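Local atomic coordinates of GCN5-related N-acetyltransferase (Brucella melitensis biovar Abortus 2308, PDB entry 3TCV), a protein that probably transfers an acetyl group from acetyl-coenzyme A to an amine, as a member of the GCN5-related N-acetyltransferase family. Residues I132-L137 against E180-R185; G113-M118 against T145-L150; P174-A179 against A204-L209; A60-E65 against Q69-L74. All coordinates share one frame; numbering follows the deposited sequence.

Contact 1 (I132-L137 against E180-R185); sequences IYWGPL and ERFGFR
W134 and F182 reach toward each other from opposite directions and meet rim to rim. The six-membered part of the indole presents CZ3 and CH2, the phenyl ring presents CE2 and CZ, and the closest pair is W134 CH2 to F182 CE2 at 3.8 Å. The two planes stand nearly perpendicular, at 89°, yet with the ring centroids 6.0 Å apart neither ring lies over the face of the other. The pair is therefore a small apolar contact between rims, not a T-shaped stack. In this GNAT fold, W134 is the last residue of strand 126-134, which runs parallel to strand 163-169, and F182 stands at the C-terminal end of helix 173-182. Behind the first shell, the indole is held on two counts. I132 CG2 lies 3.4 Å above the centre of one face of the W134 ring, and W134 NE1 is hydrogen-bonded to Q115 of the neighbouring strand, which should limit rotation of the indole. With CG beside its backbone N (chi1 -79°), F182 points its ring at the indole rim, and the ring also packs on T145 and Q148 of helix 142-158. Directly after it the helix stops in a Schellman motif: G183 has a positive phi of 98°, and its N bonds to E180 O at 3.0 Å. F182 O receives a hydrogen bond from Y220 OH, while the chain turns into strand 185-196 through F184, whose ring rests against W166 and Y164.

Contact 2 (G113-M118 against T145-L150); sequences GRQALM and TEAQFL
Q115 reaches from strand 110-121 to the backbone of helix 142-158, where it meets A147. Taken along the helix, T145 comes first, its hydroxyl taken by R181 NH1; the carboxylate of E146 accepts from the backbone N atoms of R42 and Y43. A147 carries the contact. Its CB lies 3.3 Å from Q115 OE1, and its O accepts a hydrogen bond from Q115 NE2 at 3.0 Å. The bond is almost straight, 170° at the hydrogen, and the acceptor lies in the amide plane of Q115. NE2, however, comes from above the carbonyl plane, 63° out of it. The glutamine gets there with CG set between its backbone N and carbonyl carbon (chi1 61°) and an extended chain beyond. Q148, next in sequence, directs its CB away from the strand and uses OE1 on Y164 OH. L150 packs on V44 and L46. In this GNAT fold helix 142-158 packs on the sheet, and at this point a buried amide joins the two. Since OE1 is engaged by W134 while NE2 gives to A147 O, both ends of that amide are satisfied, and its orientation is probably fixed by this pairing of donor and acceptor.

Contact 3 (P174-A179 against A204-L209); sequences PSRRAA and AWFSVL
F206 carries the methyl group of A179 over one face of its ring: A179 CB sits 3.9 Å from the ring centroid and only 9° off the normal, a CH-pi contact. This is helix-on-sheet packing in the GNAT alpha/beta fold, where helix 173-182 follows strand 163-169 and lies against the sheet beside strand 199-209. The two short segments run nearly parallel, their axes 18° apart and 9.9 Å distant at closest approach. The phenyl also meets R176, but at its edge, where R176 CG comes to 3.9 Å from F206 CZ. With CG anti to its own carbonyl carbon (chi1 -71°) and chi2 extended, R176 runs CG and CD past the phenyl rim toward A204; the bend at chi3 then turns NE, which bonds to N170 O. The guanidinium is nearly coplanar with the F206 ring without stacking on it. Farther along the strand, S207 OG turns to other company, E187 of the same chain and R191 of the second subunit, so this strand also belongs to the dimer contact. Beyond the phenyl rim, the methyl of A204 meets the arginine chain, CB to R176 CD at 4.1 Å.

Contact 4 (A60-E65 against Q69-L74); sequences AASSVE and QRFTWL
F71 and S62 meet by van der Waals packing. F71 CZ approaches S62 CB to 3.9 Å, at an angle to the ring that is neither face-on nor edge-on. Its neighbour CE2 comes to 4.0 Å from S62 O, a carbonyl oxygen buried here without a polar partner in the model. V64 packs against the arginine chain of R70, the two side chains crossing at about a right angle, with V64 CG2 lying 4.1 Å from both R70 CD and R70 NE. R70 is extended from CG to NE, which lays its methylene chain past the valine. The pairs join the residues that follow helix 51-61 to the end of helix 67-70 and the turn after it, in the N-terminal part of the GNAT fold, and Y133 of the sheet packs on S62, V64, R70 and L74. Polar bonds hold each side locally, with none crossing the contact. S62 OG, anti to its carbonyl carbon (chi1 -54°), turns back to L58 O, while R70 NE forms a salt bridge with D66. At Q69 O two donors of T72 arrive from the same face of the carbonyl plane, OG1 at 2.7 Å and the backbone N at 3.2 Å.

How the contacts relate
Contact 4 comes first along the chain and closes before the others open; the segments of contact 1 then alternate with those of contact 2 and again with those of contact 3. Contacts 1, 2 and 3 all reach the same mixed sheet. Contacts 1 and 2, centres about 8 Å apart, use neighbouring strands 110-121 and 126-134, while contacts 1 and 3, centres about 9 Å apart, share helix 173-182. Contact 4 lies farther out, its centre about 15 Å from that of contact 1, and is tied to it by Y133 OH on A61 O. Contacts 1 to 3 thus pack helices 142-158 and 173-182 on the sheet, and contact 4 sets the segment around helix 67-70 next to Y133.

Contact 1 (I132-L137 against E180-R185)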
loop_
_atom_site.group_PDB
_atom_site.type_symbol
_atom_site.label_atom_id
_atom_site.label_comp_id
_atom_site.label_asym_id
_atom_site.label_seq_id
_atom_site.Cartn_x
_atom_site.Cartn_y
_atom_site.Cartn_z
ATOM N N ILE B 132 9.156 -0.250 14.146
ATOM C CA ILE B 132 9.788 0.543 15.219
ATOM C C ILE B 132 9.535 -0.053 16.600
ATOM O O ILE B 132 8.394 -0.267 16.997
ATOM C CB ILE B 132 9.243 2.001 15.219
ATOM C CG1 ILE B 132 9.642 2.710 13.917
ATOM C CG2 ILE B 132 9.744 2.764 16.459
ATOM C CD1 ILE B 132 8.984 4.076 13.745
ATOM N N TYR B 133 10.613 -0.326 17.332
ATOM C CA TYR B 133 10.523 -0.555 18.758
ATOM C C TYR B 133 11.584 0.303 19.427
ATOM O O TYR B 133 12.781 0.036 19.278
ATOM C CB TYR B 133 10.742 -2.029 19.147
ATOM C CG TYR B 133 10.857 -2.183 20.639
ATOM C CD1 TYR B 133 9.827 -1.749 21.469
ATOM C CD2 TYR B 133 11.982 -2.727 21.235
ATOM C CE1 TYR B 133 9.919 -1.833 22.851
ATOM C CE2 TYR B 133 12.083 -2.824 22.631
ATOM C CZ TYR B 133 11.049 -2.384 23.426
ATOM O OH TYR B 133 11.094 -2.463 24.815
ATOM N N TRP B 134 11.121 1.329 20.146
ATOM C CA TRP B 134 11.982 2.203 20.925
ATOM C C TRP B 134 11.703 1.970 22.386
ATOM O O TRP B 134 10.671 2.378 22.919
ATOM C CB TRP B 134 11.744 3.658 20.547
ATOM C CG TRP B 134 12.125 4.027 19.138
ATOM C CD1 TRP B 134 13.124 3.490 18.345
ATOM C CD2 TRP B 134 11.528 5.101 18.334
ATOM N NE1 TRP B 134 13.159 4.111 17.120
ATOM C CE2 TRP B 134 12.246 5.110 17.066
ATOM C CE3 TRP B 134 10.496 6.000 18.533
ATOM C CZ2 TRP B 134 11.907 5.971 16.046
ATOM C CZ3 TRP B 134 10.162 6.872 17.493
ATOM C CH2 TRP B 134 10.853 6.853 16.279
ATOM N N GLY B 135 12.623 1.274 23.047
ATOM C CA GLY B 135 12.454 0.898 24.429
ATOM C C GLY B 135 12.690 2.023 25.412
ATOM O O GLY B 135 12.956 3.177 25.034
ATOM N N PRO B 136 12.580 1.697 26.694
ATOM C CA PRO B 136 12.600 2.702 27.759
ATOM C C PRO B 136 13.863 3.562 27.834
ATOM O O PRO B 136 13.776 4.696 28.297
ATOM C CB PRO B 136 12.409 1.882 29.030
ATOM C CG PRO B 136 12.730 0.484 28.683
ATOM C CD PRO B 136 12.531 0.319 27.211
ATOM N N LEU B 137 14.996 3.081 27.342
ATOM C CA LEU B 137 16.199 3.894 27.366
ATOM C C LEU B 137 16.059 5.134 26.503
ATOM O O LEU B 137 16.701 6.144 26.771
ATOM C CB LEU B 137 17.428 3.115 26.917
ATOM C CG LEU B 137 17.981 1.995 27.799
ATOM C CD1 LEU B 137 19.167 1.370 27.079
ATOM C CD2 LEU B 137 18.398 2.517 29.172
ATOM N N GLU B 180 2.341 12.612 13.735
ATOM C CA GLU B 180 1.939 14.014 13.603
ATOM C C GLU B 180 3.029 14.947 14.165
ATOM O O GLU B 180 3.372 15.971 13.539
ATOM C CB GLU B 180 0.610 14.299 14.325
ATOM C CG GLU B 180 -0.588 13.536 13.767
ATOM C CD GLU B 180 -1.160 14.065 12.451
ATOM O OE1 GLU B 180 -0.509 14.860 11.710
ATOM O OE2 GLU B 180 -2.291 13.645 12.128
ATOM N N ARG B 181 3.561 14.590 15.325
ATOM C CA ARG B 181 4.636 15.372 15.967
ATOM C C ARG B 181 5.866 15.430 15.063
ATOM O O ARG B 181 6.508 16.476 14.929
ATOM C CB ARG B 181 5.025 14.758 17.329
ATOM C CG ARG B 181 6.331 15.326 17.906
ATOM C CD ARG B 181 6.606 14.913 19.352
ATOM N NE ARG B 181 7.934 15.373 19.797
ATOM C CZ ARG B 181 9.099 14.811 19.486
ATOM N NH1 ARG B 181 9.176 13.745 18.683
ATOM N NH2 ARG B 181 10.215 15.370 19.939
ATOM N N PHE B 182 6.191 14.304 14.430
ATOM C CA PHE B 182 7.347 14.196 13.559
ATOM C C PHE B 182 7.164 14.994 12.257
ATOM O O PHE B 182 8.117 15.161 11.490
ATOM C CB PHE B 182 7.650 12.724 13.237
ATOM C CG PHE B 182 8.373 11.958 14.329
ATOM C CD1 PHE B 182 9.389 12.525 15.075
ATOM C CD2 PHE B 182 8.052 10.624 14.578
ATOM C CE1 PHE B 182 10.070 11.787 16.033
ATOM C CE2 PHE B 182 8.717 9.889 15.572
ATOM C CZ PHE B 182 9.724 10.475 16.305
ATOM N N GLY B 183 5.934 15.446 11.986
ATOM C CA GLY B 183 5.619 16.257 10.817
ATOM C C GLY B 183 5.046 15.490 9.628
ATOM O O GLY B 183 4.860 16.078 8.562
ATOM N N PHE B 184 4.752 14.193 9.793
ATOM C CA PHE B 184 4.073 13.411 8.730
ATOM C C PHE B 184 2.665 13.956 8.614
ATOM O O PHE B 184 2.046 14.300 9.638
ATOM C CB PHE B 184 4.014 11.912 9.037
ATOM C CG PHE B 184 5.341 11.202 9.044
ATOM C CD1 PHE B 184 5.785 10.512 7.911
ATOM C CD2 PHE B 184 6.143 11.175 10.179
ATOM C CE1 PHE B 184 6.991 9.813 7.921
ATOM C CE2 PHE B 184 7.346 10.502 10.181
ATOM C CZ PHE B 184 7.788 9.821 9.060
ATOM N N ARG B 185 2.132 13.996 7.393
ATOM C CA ARG B 185 0.784 14.485 7.149
ATOM C C ARG B 185 -0.157 13.310 6.931
ATOM O O ARG B 185 0.132 12.443 6.147
ATOM C CB ARG B 185 0.799 15.360 5.897
ATOM C CG ARG B 185 -0.506 16.047 5.559
ATOM C CD ARG B 185 -0.361 16.889 4.304
ATOM N NE ARG B 185 0.622 17.942 4.496
ATOM C CZ ARG B 185 0.371 19.178 4.936
ATOM N NH1 ARG B 185 1.375 20.042 5.074
ATOM N NH2 ARG B 185 -0.858 19.573 5.217
#

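Contact 2 (G113-M118 against T145-L150)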
loop_
_atom_site.group_PDB
_atom_site.type_symbol
_atom_site.label_atom_id
_atom_site.label_comp_id
_atom_site.label_asym_id
_atom_site.label_seq_id
_atom_site.Cartn_x
_atom_site.Cartn_y
_atom_site.Cartn_z
ATOM N N GLY B 113 16.691 -0.316 21.091
ATOM C CA GLY B 113 15.553 -0.687 20.266
ATOM C C GLY B 113 15.972 -1.022 18.872
ATOM O O GLY B 113 17.163 -1.269 18.593
ATOM N N ARG B 114 15.011 -1.002 17.963
ATOM C CA ARG B 114 15.303 -1.299 16.568
ATOM C C ARG B 114 14.257 -0.626 15.678
ATOM O O ARG B 114 13.202 -0.233 16.170
ATOM C CB ARG B 114 15.384 -2.826 16.331
ATOM C CG ARG B 114 14.318 -3.671 17.007
ATOM C CD ARG B 114 12.963 -3.688 16.309
ATOM N NE ARG B 114 12.061 -4.696 16.878
ATOM C CZ ARG B 114 10.853 -5.010 16.414
ATOM N NH1 ARG B 114 10.342 -4.371 15.374
ATOM N NH2 ARG B 114 10.152 -5.989 16.972
ATOM N N GLN B 115 14.585 -0.476 14.399
ATOM C CA GLN B 115 13.682 0.139 13.418
ATOM C C GLN B 115 14.134 -0.268 12.020
ATOM O O GLN B 115 15.226 -0.797 11.870
ATOM C CB GLN B 115 13.699 1.674 13.556
ATOM C CG GLN B 115 15.049 2.332 13.326
ATOM C CD GLN B 115 15.064 3.830 13.626
ATOM O OE1 GLN B 115 14.546 4.264 14.648
ATOM N NE2 GLN B 115 15.696 4.622 12.752
ATOM N N ALA B 116 13.316 -0.000 11.006
ATOM C CA ALA B 116 13.647 -0.436 9.657
ATOM C C ALA B 116 13.158 0.518 8.597
ATOM O O ALA B 116 12.154 1.226 8.788
ATOM C CB ALA B 116 13.070 -1.839 9.414
ATOM N N LEU B 117 13.895 0.551 7.494
ATOM C CA LEU B 117 13.421 1.081 6.222
ATOM C C LEU B 117 12.780 -0.086 5.494
ATOM O O LEU B 117 13.374 -1.183 5.428
ATOM C CB LEU B 117 14.576 1.678 5.408
ATOM C CG LEU B 117 15.208 2.950 6.012
ATOM C CD1 LEU B 117 16.480 3.318 5.256
ATOM C CD2 LEU B 117 14.205 4.120 6.022
ATOM N N MET B 118 11.562 0.107 5.010
ATOM C CA MET B 118 10.780 -1.006 4.476
ATOM C C MET B 118 9.839 -0.562 3.381
ATOM O O MET B 118 9.669 0.617 3.150
ATOM C CB MET B 118 9.992 -1.693 5.603
ATOM C CG MET B 118 8.988 -0.807 6.323
ATOM S SD MET B 118 8.325 -1.634 7.797
ATOM C CE MET B 118 7.080 -2.635 6.988
ATOM N N THR B 145 13.727 10.714 18.811
ATOM C CA THR B 145 13.479 11.682 17.750
ATOM C C THR B 145 14.643 11.660 16.754
ATOM O O THR B 145 14.429 11.682 15.552
ATOM C CB THR B 145 13.241 13.101 18.307
ATOM O OG1 THR B 145 11.977 13.137 18.986
ATOM C CG2 THR B 145 13.295 14.190 17.192
ATOM N N GLU B 146 15.876 11.607 17.250
ATOM C CA GLU B 146 17.038 11.579 16.346
ATOM C C GLU B 146 17.132 10.277 15.524
ATOM O O GLU B 146 17.595 10.320 14.384
ATOM C CB GLU B 146 18.346 11.870 17.099
ATOM C CG GLU B 146 19.517 12.119 16.168
ATOM C CD GLU B 146 20.792 12.452 16.932
ATOM O OE1 GLU B 146 21.099 11.771 17.932
ATOM O OE2 GLU B 146 21.492 13.394 16.522
ATOM N N ALA B 147 16.670 9.143 16.076
ATOM C CA ALA B 147 16.603 7.888 15.321
ATOM C C ALA B 147 15.737 8.033 14.067
ATOM O O ALA B 147 16.092 7.559 12.973
ATOM C CB ALA B 147 16.060 6.776 16.191
ATOM N N GLN B 148 14.603 8.699 14.238
ATOM C CA GLN B 148 13.679 8.986 13.133
ATOM C C GLN B 148 14.357 9.949 12.136
ATOM O O GLN B 148 14.374 9.693 10.908
ATOM C CB GLN B 148 12.370 9.577 13.696
ATOM C CG GLN B 148 11.142 9.501 12.827
ATOM C CD GLN B 148 11.281 10.148 11.464
ATOM O OE1 GLN B 148 11.412 9.455 10.495
ATOM N NE2 GLN B 148 11.200 11.460 11.389
ATOM N N PHE B 149 14.920 11.037 12.686
ATOM C CA PHE B 149 15.578 12.081 11.915
ATOM C C PHE B 149 16.658 11.518 11.012
ATOM O O PHE B 149 16.754 11.891 9.844
ATOM C CB PHE B 149 16.228 13.141 12.822
ATOM C CG PHE B 149 16.923 14.246 12.057
ATOM C CD1 PHE B 149 16.190 15.180 11.331
ATOM C CD2 PHE B 149 18.310 14.319 12.022
ATOM C CE1 PHE B 149 16.838 16.183 10.609
ATOM C CE2 PHE B 149 18.965 15.320 11.311
ATOM C CZ PHE B 149 18.227 16.256 10.607
ATOM N N LEU B 150 17.508 10.655 11.558
ATOM C CA LEU B 150 18.610 10.117 10.772
ATOM C C LEU B 150 18.137 9.322 9.540
ATOM O O LEU B 150 18.742 9.409 8.481
ATOM C CB LEU B 150 19.544 9.287 11.644
ATOM C CG LEU B 150 20.404 10.051 12.661
ATOM C CD1 LEU B 150 21.033 9.055 13.630
ATOM C CD2 LEU B 150 21.452 10.952 11.992
#

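Contact 3 (P174-A179 against A204-L209)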
loop_
_atom_site.group_PDB
_atom_site.type_symbol
_atom_site.label_atom_id
_atom_site.label_comp_id
_atom_site.label_asym_id
_atom_site.label_seq_id
_atom_site.Cartn_x
_atom_site.Cartn_y
_atom_site.Cartn_z
ATOM N N PRO B 174 -0.664 6.604 20.453
ATOM C CA PRO B 174 0.705 7.135 20.581
ATOM C C PRO B 174 1.478 7.189 19.241
ATOM O O PRO B 174 2.254 8.134 19.019
ATOM C CB PRO B 174 1.373 6.162 21.540
ATOM C CG PRO B 174 0.242 5.616 22.372
ATOM C CD PRO B 174 -0.945 5.554 21.456
ATOM N N SER B 175 1.267 6.178 18.377
ATOM C CA SER B 175 1.952 6.130 17.080
ATOM C C SER B 175 1.418 7.208 16.163
ATOM O O SER B 175 2.198 7.895 15.522
ATOM C CB SER B 175 1.831 4.771 16.392
ATOM O OG SER B 175 2.634 4.775 15.220
ATOM N N ARG B 176 0.104 7.389 16.121
ATOM C CA ARG B 176 -0.471 8.443 15.316
ATOM C C ARG B 176 0.010 9.822 15.762
ATOM O O ARG B 176 0.374 10.650 14.936
ATOM C CB ARG B 176 -1.972 8.423 15.368
ATOM C CG ARG B 176 -2.565 7.261 14.618
ATOM C CD ARG B 176 -4.044 7.470 14.407
ATOM N NE ARG B 176 -4.784 7.451 15.671
ATOM C CZ ARG B 176 -5.156 8.517 16.391
ATOM N NH1 ARG B 176 -4.847 9.742 16.021
ATOM N NH2 ARG B 176 -5.852 8.345 17.517
ATOM N N ARG B 177 0.008 10.052 17.067
ATOM C CA ARG B 177 0.463 11.338 17.606
ATOM C C ARG B 177 1.967 11.511 17.362
ATOM O O ARG B 177 2.416 12.632 17.101
ATOM C CB ARG B 177 0.084 11.445 19.087
ATOM C CG ARG B 177 -1.419 11.638 19.301
ATOM C CD ARG B 177 -1.745 11.881 20.772
ATOM N NE ARG B 177 -1.463 10.735 21.639
ATOM C CZ ARG B 177 -2.331 9.750 21.912
ATOM N NH1 ARG B 177 -3.545 9.731 21.366
ATOM N NH2 ARG B 177 -1.971 8.765 22.721
ATOM N N ALA B 178 2.727 10.419 17.375
ATOM C CA ALA B 178 4.164 10.470 17.077
ATOM C C ALA B 178 4.387 10.901 15.630
ATOM O O ALA B 178 5.221 11.780 15.359
ATOM C CB ALA B 178 4.844 9.119 17.328
ATOM N N ALA B 179 3.623 10.304 14.711
ATOM C CA ALA B 179 3.722 10.645 13.289
ATOM C C ALA B 179 3.407 12.135 13.099
ATOM O O ALA B 179 4.133 12.835 12.402
ATOM C CB ALA B 179 2.766 9.763 12.453
ATOM N N ALA B 204 -3.848 3.651 9.487
ATOM C CA ALA B 204 -3.661 5.087 9.288
ATOM C C ALA B 204 -2.335 5.311 8.566
ATOM O O ALA B 204 -1.275 4.830 9.016
ATOM C CB ALA B 204 -3.635 5.798 10.642
ATOM N N TRP B 205 -2.401 6.050 7.464
ATOM C CA TRP B 205 -1.258 6.410 6.601
ATOM C C TRP B 205 -0.939 7.876 6.669
ATOM O O TRP B 205 -1.836 8.731 6.630
ATOM C CB TRP B 205 -1.590 6.097 5.139
ATOM C CG TRP B 205 -1.608 4.635 4.815
ATOM C CD1 TRP B 205 -2.713 3.799 4.745
ATOM C CD2 TRP B 205 -0.453 3.780 4.521
ATOM N NE1 TRP B 205 -2.328 2.514 4.451
ATOM C CE2 TRP B 205 -0.987 2.445 4.285
ATOM C CE3 TRP B 205 0.918 3.988 4.407
ATOM C CZ2 TRP B 205 -0.169 1.377 3.959
ATOM C CZ3 TRP B 205 1.735 2.897 4.093
ATOM C CH2 TRP B 205 1.188 1.625 3.863
ATOM N N PHE B 206 0.358 8.165 6.706
ATOM C CA PHE B 206 0.875 9.518 6.766
ATOM C C PHE B 206 2.119 9.572 5.894
ATOM O O PHE B 206 2.803 8.561 5.715
ATOM C CB PHE B 206 1.303 9.916 8.182
ATOM C CG PHE B 206 0.317 9.620 9.291
ATOM C CD1 PHE B 206 -0.387 10.643 9.903
ATOM C CD2 PHE B 206 0.199 8.332 9.811
ATOM C CE1 PHE B 206 -1.255 10.382 10.959
ATOM C CE2 PHE B 206 -0.682 8.062 10.838
ATOM C CZ PHE B 206 -1.409 9.085 11.414
ATOM N N SER B 207 2.465 10.768 5.431
ATOM C CA SER B 207 3.636 10.934 4.595
ATOM C C SER B 207 4.317 12.277 4.758
ATOM O O SER B 207 3.687 13.291 5.130
ATOM C CB SER B 207 3.297 10.738 3.135
ATOM O OG SER B 207 2.548 11.814 2.586
ATOM N N VAL B 208 5.608 12.261 4.470
ATOM C CA VAL B 208 6.407 13.467 4.282
ATOM C C VAL B 208 6.869 13.431 2.812
ATOM O O VAL B 208 7.427 12.431 2.360
ATOM C CB VAL B 208 7.616 13.548 5.233
ATOM C CG1 VAL B 208 8.502 14.737 4.901
ATOM C CG2 VAL B 208 7.144 13.687 6.673
ATOM N N LEU B 209 6.604 14.511 2.086
ATOM C CA LEU B 209 7.078 14.689 0.704
ATOM C C LEU B 209 8.428 15.376 0.651
ATOM O O LEU B 209 8.799 16.125 1.561
ATOM C CB LEU B 209 6.083 15.532 -0.101
ATOM C CG LEU B 209 4.646 15.024 -0.182
ATOM C CD1 LEU B 209 3.895 15.929 -1.172
ATOM C CD2 LEU B 209 4.597 13.551 -0.557
#

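Contact 4 (A60-E65 against Q69-L74)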
loop_
_atom_site.group_PDB
_atom_site.type_symbol
_atom_site.label_atom_id
_atom_site.label_comp_id
_atom_site.label_asym_id
_atom_site.label_seq_id
_atom_site.Cartn_x
_atom_site.Cartn_y
_atom_site.Cartn_z
ATOM N N ALA B 60 17.494 -7.795 25.819
ATOM C CA ALA B 60 17.281 -7.090 27.071
ATOM C C ALA B 60 16.235 -5.989 26.910
ATOM O O ALA B 60 15.261 -5.905 27.668
ATOM C CB ALA B 60 18.591 -6.489 27.565
ATOM N N ALA B 61 16.460 -5.138 25.922
ATOM C CA ALA B 61 15.520 -4.038 25.628
ATOM C C ALA B 61 14.099 -4.540 25.347
ATOM O O ALA B 61 13.111 -3.891 25.712
ATOM C CB ALA B 61 16.044 -3.198 24.465
ATOM N N SER B 62 14.005 -5.710 24.724
ATOM C CA SER B 62 12.725 -6.260 24.253
ATOM C C SER B 62 12.025 -7.130 25.292
ATOM O O SER B 62 10.971 -7.667 25.021
ATOM C CB SER B 62 12.914 -7.030 22.939
ATOM O OG SER B 62 13.570 -6.208 21.963
ATOM N N SER B 63 12.630 -7.277 26.473
ATOM C CA SER B 63 12.080 -8.148 27.525
ATOM C C SER B 63 12.034 -7.417 28.870
ATOM O O SER B 63 12.026 -8.043 29.932
ATOM C CB SER B 63 12.890 -9.460 27.618
ATOM O OG SER B 63 14.285 -9.217 27.766
ATOM N N VAL B 64 11.977 -6.087 28.810
ATOM C CA VAL B 64 11.806 -5.259 30.001
ATOM C C VAL B 64 10.455 -5.569 30.658
ATOM O O VAL B 64 9.570 -6.171 30.046
ATOM C CB VAL B 64 11.890 -3.751 29.667
ATOM C CG1 VAL B 64 13.299 -3.372 29.260
ATOM C CG2 VAL B 64 10.890 -3.391 28.566
ATOM N N GLU B 65 10.319 -5.140 31.917
ATOM C CA GLU B 65 9.163 -5.432 32.756
ATOM C C GLU B 65 7.827 -5.157 32.072
ATOM O O GLU B 65 6.892 -5.929 32.225
ATOM C CB GLU B 65 9.238 -4.644 34.084
ATOM N N GLN B 69 3.123 -4.464 27.152
ATOM C CA GLN B 69 2.466 -3.188 26.799
ATOM C C GLN B 69 3.137 -2.541 25.596
ATOM O O GLN B 69 2.460 -2.141 24.650
ATOM C CB GLN B 69 2.432 -2.181 27.982
ATOM N N ARG B 70 4.468 -2.465 25.610
ATOM C CA ARG B 70 5.204 -1.817 24.527
ATOM C C ARG B 70 5.046 -2.518 23.193
ATOM O O ARG B 70 5.181 -1.883 22.160
ATOM C CB ARG B 70 6.694 -1.703 24.866
ATOM C CG ARG B 70 6.981 -0.797 26.047
ATOM C CD ARG B 70 8.427 -0.871 26.499
ATOM N NE ARG B 70 8.583 -0.116 27.743
ATOM C CZ ARG B 70 8.711 1.204 27.816
ATOM N NH1 ARG B 70 8.807 1.958 26.721
ATOM N NH2 ARG B 70 8.794 1.776 29.019
ATOM N N PHE B 71 4.803 -3.830 23.208
ATOM C CA PHE B 71 4.697 -4.608 21.969
ATOM C C PHE B 71 3.268 -4.748 21.468
ATOM O O PHE B 71 3.068 -5.358 20.430
ATOM C CB PHE B 71 5.309 -6.005 22.149
ATOM C CG PHE B 71 6.779 -6.075 21.839
ATOM C CD1 PHE B 71 7.241 -6.801 20.756
ATOM C CD2 PHE B 71 7.703 -5.397 22.612
ATOM C CE1 PHE B 71 8.584 -6.867 20.462
ATOM C CE2 PHE B 71 9.055 -5.455 22.320
ATOM C CZ PHE B 71 9.497 -6.188 21.244
ATOM N N THR B 72 2.291 -4.174 22.176
ATOM C CA THR B 72 0.860 -4.367 21.864
ATOM C C THR B 72 0.554 -4.226 20.376
ATOM O O THR B 72 -0.083 -5.115 19.779
ATOM C CB THR B 72 -0.014 -3.347 22.624
ATOM O OG1 THR B 72 0.165 -3.519 24.037
ATOM C CG2 THR B 72 -1.484 -3.529 22.281
ATOM N N TRP B 73 1.030 -3.129 19.783
ATOM C CA TRP B 73 0.689 -2.789 18.393
ATOM C C TRP B 73 1.678 -3.253 17.386
ATOM O O TRP B 73 1.468 -3.046 16.195
ATOM C CB TRP B 73 0.511 -1.274 18.242
ATOM C CG TRP B 73 -0.445 -0.707 19.228
ATOM C CD1 TRP B 73 -0.150 0.067 20.346
ATOM C CD2 TRP B 73 -1.886 -0.865 19.238
ATOM N NE1 TRP B 73 -1.284 0.399 21.022
ATOM C CE2 TRP B 73 -2.368 -0.138 20.414
ATOM C CE3 TRP B 73 -2.796 -1.519 18.431
ATOM C CZ2 TRP B 73 -3.711 -0.072 20.734
ATOM C CZ3 TRP B 73 -4.153 -1.449 18.760
ATOM C CH2 TRP B 73 -4.601 -0.750 19.893
ATOM N N LEU B 74 2.785 -3.842 17.832
ATOM C CA LEU B 74 3.799 -4.363 16.927
ATOM C C LEU B 74 3.344 -5.691 16.350
ATOM O O LEU B 74 2.450 -6.315 16.882
ATOM C CB LEU B 74 5.117 -4.546 17.675
ATOM C CG LEU B 74 5.834 -3.262 18.079
ATOM C CD1 LEU B 74 7.242 -3.577 18.584
ATOM C CD2 LEU B 74 5.889 -2.305 16.904
#